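Local structure of YkuI protein (Bacillus subtilis, 2BAS) at residues V350-D354 and G355-Y359; E376-M379 and R380-N383. The protein is an EAL-domain signalling protein that binds the second messenger cyclic di-GMP and probably belongs to the phosphodiesterases that cleave it. One frame throughout, in Å; residues are numbered along the deposited sequence.

Contact 1: residues V350-D354 and G355-Y359; sequences VFKQD and GEWIY
K352 lies across the indole of W357 on one face of a beta hairpin, whose strands 350-353 and 356-359 are joined by a type I' turn from Q353 to E356. The packing is tight where these two side chains meet. CB of K352 sits 3.5 Å from the centroid of the six-membered ring of W357, almost exactly on the ring normal, a CH-pi contact. The K352 chain leaves with CG opposite the backbone N (chi1 -172°) and stays extended, which carries CD over CE2 and CZ2 of the same ring. The polar ends of both residues are tied to T330: K352 NZ to its carbonyl, W357 NE1 to its hydroxyl. V350, on the same face, adds CG2 at 4.1 Å from W357 CZ3 and packs on helix 318-328. Backbone bonds run in both directions between F351 and I358, a hydrogen-bonded antiparallel pair. Toward the turn the contact loosens. Q353, D354, G355 and E356 are exposed. Q353 N bonds to E356 O at 3.2 Å, and the bond back, from E356 N to Q353 O, is weak at 3.4 Å. D354 and G355 both have positive phi, as this turn requires. A water accepts the N-H of G355, with its oxygen 2.8 Å from G355 N.

Contact 2: residues E376-M379 and R380-N383; sequences ENIM and RMRN
The carbonyl oxygen of M379 takes two N-H groups of N383, both by weak bonds. The side-chain ND2 is 2.8 Å from M379 O and the backbone N is 3.3 Å from it. Both bonds are strongly bent, with N-H...O angles near 120°. N383 has CG on the side opposite its own carbonyl carbon (chi1 -72°), and this turns the amide back to M379. The selenium of M379, a selenomethionine, comes within 3.5 Å of N383 ND2, and both side chains pack on Y293 of the second subunit. All this happens near the C-terminal end of helix 374-384. Earlier in the helix the i to i+4 bonds are regular, such as M381 N to N377 O at 2.8 Å. The inner side is apolar: I378 CG1 lies 4.4 Å from CE of M381, also a selenomethionine, and both side chains touch Y414 of strand 413-419. On another side, N377 and R380 run alongside each other, their amide and guanidinium planes 75° apart. N377 OD1 lies 3.4 Å from both NH1 and NH2 of R380. The R380 guanidinium also makes a cation-pi contact with F388. E376 OE2 lies off the guanidinium edge, near its plane, but at 4.0 Å from R380 NH1 it is too far for a salt bridge.

Overall arrangement
Both contacts lie within the range of the EAL-associated signalling family. They do not touch: their centres are 29 Å apart and their nearest atoms about 17 Å. Contact 1 is a surface hairpin at one margin of the six-stranded antiparallel sheet, and it meets helix 318-328. Contact 2 is partly buried, in the next helix along the chain, 374-384, which packs on strands 388-394, 401-409 and 413-419 of the other half of that sheet. Contact 1 joins cross-strand backbone bonds to a lysine chain laid on an indole. Contact 2 rests on i to i+4 bonds, with an apolar side on the sheet and a polar amide and guanidinium side. The second subunit meets contact 2 but not contact 1.

Contact 1: residues V350-D354 and G355-Y359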
loop_
_atom_site.group_PDB
_atom_site.type_symbol
_atom_site.label_atom_id
_atom_site.label_comp_id
_atom_site.label_asym_id
_atom_site.label_seq_id
_atom_site.Cartn_x
_atom_site.Cartn_y
_atom_site.Cartn_z
ATOM N N VAL A 350 7.964 -23.281 -19.852
ATOM C CA VAL A 350 7.022 -24.356 -20.160
ATOM C C VAL A 350 5.737 -23.928 -19.476
ATOM O O VAL A 350 5.775 -23.412 -18.353
ATOM C CB VAL A 350 7.502 -25.803 -19.798
ATOM C CG1 VAL A 350 8.795 -26.117 -20.532
ATOM C CG2 VAL A 350 7.687 -26.010 -18.304
ATOM N N PHE A 351 4.618 -24.094 -20.175
ATOM C CA PHE A 351 3.359 -23.499 -19.754
ATOM C C PHE A 351 2.235 -24.485 -19.985
ATOM O O PHE A 351 2.164 -25.115 -21.040
ATOM C CB PHE A 351 3.141 -22.198 -20.544
ATOM C CG PHE A 351 1.855 -21.485 -20.241
ATOM C CD1 PHE A 351 1.747 -20.656 -19.131
ATOM C CD2 PHE A 351 0.761 -21.609 -21.089
ATOM C CE1 PHE A 351 0.559 -19.969 -18.852
ATOM C CE2 PHE A 351 -0.438 -20.929 -20.817
ATOM C CZ PHE A 351 -0.533 -20.103 -19.693
ATOM N N LYS A 352 1.380 -24.643 -18.978
ATOM C CA LYS A 352 0.248 -25.566 -19.056
ATOM C C LYS A 352 -1.037 -24.820 -19.416
ATOM O O LYS A 352 -1.608 -24.092 -18.593
ATOM C CB LYS A 352 0.091 -26.349 -17.749
ATOM C CG LYS A 352 -0.932 -27.466 -17.808
ATOM C CD LYS A 352 -0.927 -28.336 -16.557
ATOM C CE LYS A 352 -1.695 -29.624 -16.839
ATOM N NZ LYS A 352 -1.987 -30.456 -15.634
ATOM N N GLN A 353 -1.475 -25.009 -20.658
ATOM C CA GLN A 353 -2.646 -24.339 -21.188
ATOM C C GLN A 353 -3.666 -25.394 -21.572
ATOM O O GLN A 353 -3.419 -26.219 -22.459
ATOM C CB GLN A 353 -2.248 -23.508 -22.410
ATOM C CG GLN A 353 -3.404 -22.931 -23.221
ATOM C CD GLN A 353 -3.009 -22.658 -24.668
ATOM O OE1 GLN A 353 -3.467 -23.349 -25.577
ATOM N NE2 GLN A 353 -2.137 -21.669 -24.884
ATOM N N ASP A 354 -4.811 -25.372 -20.896
ATOM C CA ASP A 354 -5.883 -26.340 -21.141
ATOM C C ASP A 354 -5.414 -27.799 -21.021
ATOM O O ASP A 354 -5.735 -28.626 -21.865
ATOM C CB ASP A 354 -6.565 -26.083 -22.501
ATOM C CG ASP A 354 -7.718 -25.083 -22.412
ATOM O OD1 ASP A 354 -7.617 -24.078 -21.677
ATOM O OD2 ASP A 354 -8.743 -25.305 -23.090
ATOM N N GLY A 355 -4.639 -28.098 -19.980
ATOM C CA GLY A 355 -4.235 -29.479 -19.672
ATOM C C GLY A 355 -3.056 -30.093 -20.421
ATOM O O GLY A 355 -2.692 -31.249 -20.165
ATOM N N GLU A 356 -2.459 -29.332 -21.340
ATOM C CA GLU A 356 -1.330 -29.808 -22.148
ATOM C C GLU A 356 -0.163 -28.817 -22.064
ATOM O O GLU A 356 -0.352 -27.611 -22.240
ATOM C CB GLU A 356 -1.755 -30.002 -23.615
ATOM C CG GLU A 356 -3.024 -30.838 -23.832
ATOM C CD GLU A 356 -2.792 -32.348 -23.839
ATOM O OE1 GLU A 356 -3.790 -33.096 -23.917
ATOM O OE2 GLU A 356 -1.625 -32.794 -23.783
ATOM N N TRP A 357 1.039 -29.325 -21.791
ATOM C CA TRP A 357 2.226 -28.472 -21.620
ATOM C C TRP A 357 2.749 -27.936 -22.939
ATOM O O TRP A 357 2.790 -28.649 -23.939
ATOM C CB TRP A 357 3.340 -29.201 -20.863
ATOM C CG TRP A 357 3.024 -29.371 -19.435
ATOM C CD1 TRP A 357 2.454 -30.465 -18.842
ATOM C CD2 TRP A 357 3.219 -28.405 -18.399
ATOM N NE1 TRP A 357 2.294 -30.243 -17.493
ATOM C CE2 TRP A 357 2.757 -28.986 -17.193
ATOM C CE3 TRP A 357 3.743 -27.104 -18.366
ATOM C CZ2 TRP A 357 2.805 -28.311 -15.967
ATOM C CZ3 TRP A 357 3.791 -26.430 -17.140
ATOM C CH2 TRP A 357 3.321 -27.039 -15.958
ATOM N N ILE A 358 3.153 -26.673 -22.916
ATOM C CA ILE A 358 3.631 -25.973 -24.097
ATOM C C ILE A 358 5.020 -25.383 -23.829
ATOM O O ILE A 358 5.418 -25.241 -22.687
ATOM C CB ILE A 358 2.570 -24.930 -24.542
ATOM C CG1 ILE A 358 1.528 -25.629 -25.422
ATOM C CG2 ILE A 358 3.182 -23.741 -25.290
ATOM C CD1 ILE A 358 0.170 -24.957 -25.431
ATOM N N TYR A 359 5.772 -25.089 -24.882
ATOM C CA TYR A 359 7.105 -24.540 -24.723
ATOM C C TYR A 359 7.215 -23.194 -25.411
ATOM O O TYR A 359 7.002 -23.081 -26.621
ATOM C CB TYR A 359 8.168 -25.515 -25.250
ATOM C CG TYR A 359 9.565 -24.926 -25.315
ATOM C CD1 TYR A 359 10.252 -24.542 -24.150
ATOM C CD2 TYR A 359 10.204 -24.752 -26.537
ATOM C CE1 TYR A 359 11.539 -23.999 -24.212
ATOM C CE2 TYR A 359 11.491 -24.210 -26.607
ATOM C CZ TYR A 359 12.148 -23.837 -25.444
ATOM O OH TYR A 359 13.421 -23.304 -25.535
HETATM O O HOH W 1 -4.220 -25.921 -18.211
#

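Contact 2: residues E376-M379 and R380-N383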
loop_
_atom_site.group_PDB
_atom_site.type_symbol
_atom_site.label_atom_id
_atom_site.label_comp_id
_atom_site.label_asym_id
_atom_site.label_seq_id
_atom_site.Cartn_x
_atom_site.Cartn_y
_atom_site.Cartn_z
ATOM N N GLU A 376 15.680 -10.025 -3.381
ATOM C CA GLU A 376 15.575 -10.313 -1.955
ATOM C C GLU A 376 15.479 -11.843 -1.803
ATOM O O GLU A 376 16.180 -12.437 -0.989
ATOM C CB GLU A 376 14.322 -9.613 -1.382
ATOM C CG GLU A 376 14.346 -9.258 0.115
ATOM C CD GLU A 376 12.924 -8.966 0.723
ATOM O OE1 GLU A 376 12.609 -7.773 1.009
ATOM O OE2 GLU A 376 12.126 -9.935 0.923
ATOM N N ASN A 377 14.623 -12.462 -2.616
ATOM C CA ASN A 377 14.442 -13.908 -2.621
ATOM C C ASN A 377 15.707 -14.695 -2.963
ATOM O O ASN A 377 16.032 -15.676 -2.289
ATOM C CB ASN A 377 13.283 -14.312 -3.537
ATOM C CG ASN A 377 11.935 -14.020 -2.913
ATOM O OD1 ASN A 377 11.823 -13.950 -1.693
ATOM N ND2 ASN A 377 10.908 -13.843 -3.740
ATOM N N ILE A 378 16.408 -14.263 -4.009
ATOM C CA ILE A 378 17.699 -14.840 -4.365
ATOM C C ILE A 378 18.635 -14.805 -3.162
ATOM O O ILE A 378 19.168 -15.842 -2.764
ATOM C CB ILE A 378 18.315 -14.127 -5.581
ATOM C CG1 ILE A 378 17.511 -14.503 -6.830
ATOM C CG2 ILE A 378 19.768 -14.521 -5.737
ATOM C CD1 ILE A 378 17.736 -13.609 -7.982
HETATM N N MSE A 379 18.815 -13.618 -2.582
HETATM C CA MSE A 379 19.521 -13.450 -1.308
HETATM C C MSE A 379 19.143 -14.491 -0.268
HETATM O O MSE A 379 20.019 -15.121 0.317
HETATM C CB MSE A 379 19.207 -12.084 -0.715
HETATM C CG MSE A 379 20.328 -11.094 -0.781
HETATM SE SE MSE A 379 21.595 -11.353 0.665
HETATM C CE MSE A 379 20.356 -11.152 2.197
ATOM N N ARG A 380 17.838 -14.648 -0.029
ATOM C CA ARG A 380 17.343 -15.579 0.982
ATOM C C ARG A 380 17.672 -17.042 0.634
ATOM O O ARG A 380 18.176 -17.781 1.482
ATOM C CB ARG A 380 15.841 -15.369 1.270
ATOM C CG ARG A 380 15.284 -16.338 2.323
ATOM C CD ARG A 380 14.141 -15.768 3.171
ATOM N NE ARG A 380 12.818 -15.950 2.568
ATOM C CZ ARG A 380 12.198 -15.035 1.826
ATOM N NH1 ARG A 380 12.777 -13.858 1.580
ATOM N NH2 ARG A 380 10.994 -15.296 1.331
HETATM N N MSE A 381 17.412 -17.440 -0.609
HETATM C CA MSE A 381 17.725 -18.791 -1.062
HETATM C C MSE A 381 19.198 -19.145 -0.935
HETATM O O MSE A 381 19.537 -20.227 -0.472
HETATM C CB MSE A 381 17.263 -19.003 -2.496
HETATM C CG MSE A 381 15.765 -19.091 -2.599
HETATM SE SE MSE A 381 15.163 -19.653 -4.339
HETATM C CE MSE A 381 15.212 -17.915 -5.318
ATOM N N ARG A 382 20.055 -18.207 -1.330
ATOM C CA ARG A 382 21.502 -18.379 -1.366
ATOM C C ARG A 382 22.118 -18.438 0.033
ATOM O O ARG A 382 23.253 -18.880 0.196
ATOM C CB ARG A 382 22.115 -17.238 -2.184
ATOM C CG ARG A 382 23.505 -17.494 -2.738
ATOM C CD ARG A 382 24.588 -16.843 -1.896
ATOM N NE ARG A 382 24.553 -15.379 -1.963
ATOM C CZ ARG A 382 25.336 -14.575 -1.243
ATOM N NH1 ARG A 382 26.220 -15.084 -0.390
ATOM N NH2 ARG A 382 25.236 -13.257 -1.368
ATOM N N ASN A 383 21.362 -18.008 1.037
ATOM C CA ASN A 383 21.835 -18.018 2.414
ATOM C C ASN A 383 21.147 -19.064 3.270
ATOM O O ASN A 383 21.749 -19.616 4.185
ATOM C CB ASN A 383 21.677 -16.634 3.042
ATOM C CG ASN A 383 22.675 -15.632 2.492
ATOM O OD1 ASN A 383 23.886 -15.838 2.569
ATOM N ND2 ASN A 383 22.169 -14.533 1.941
#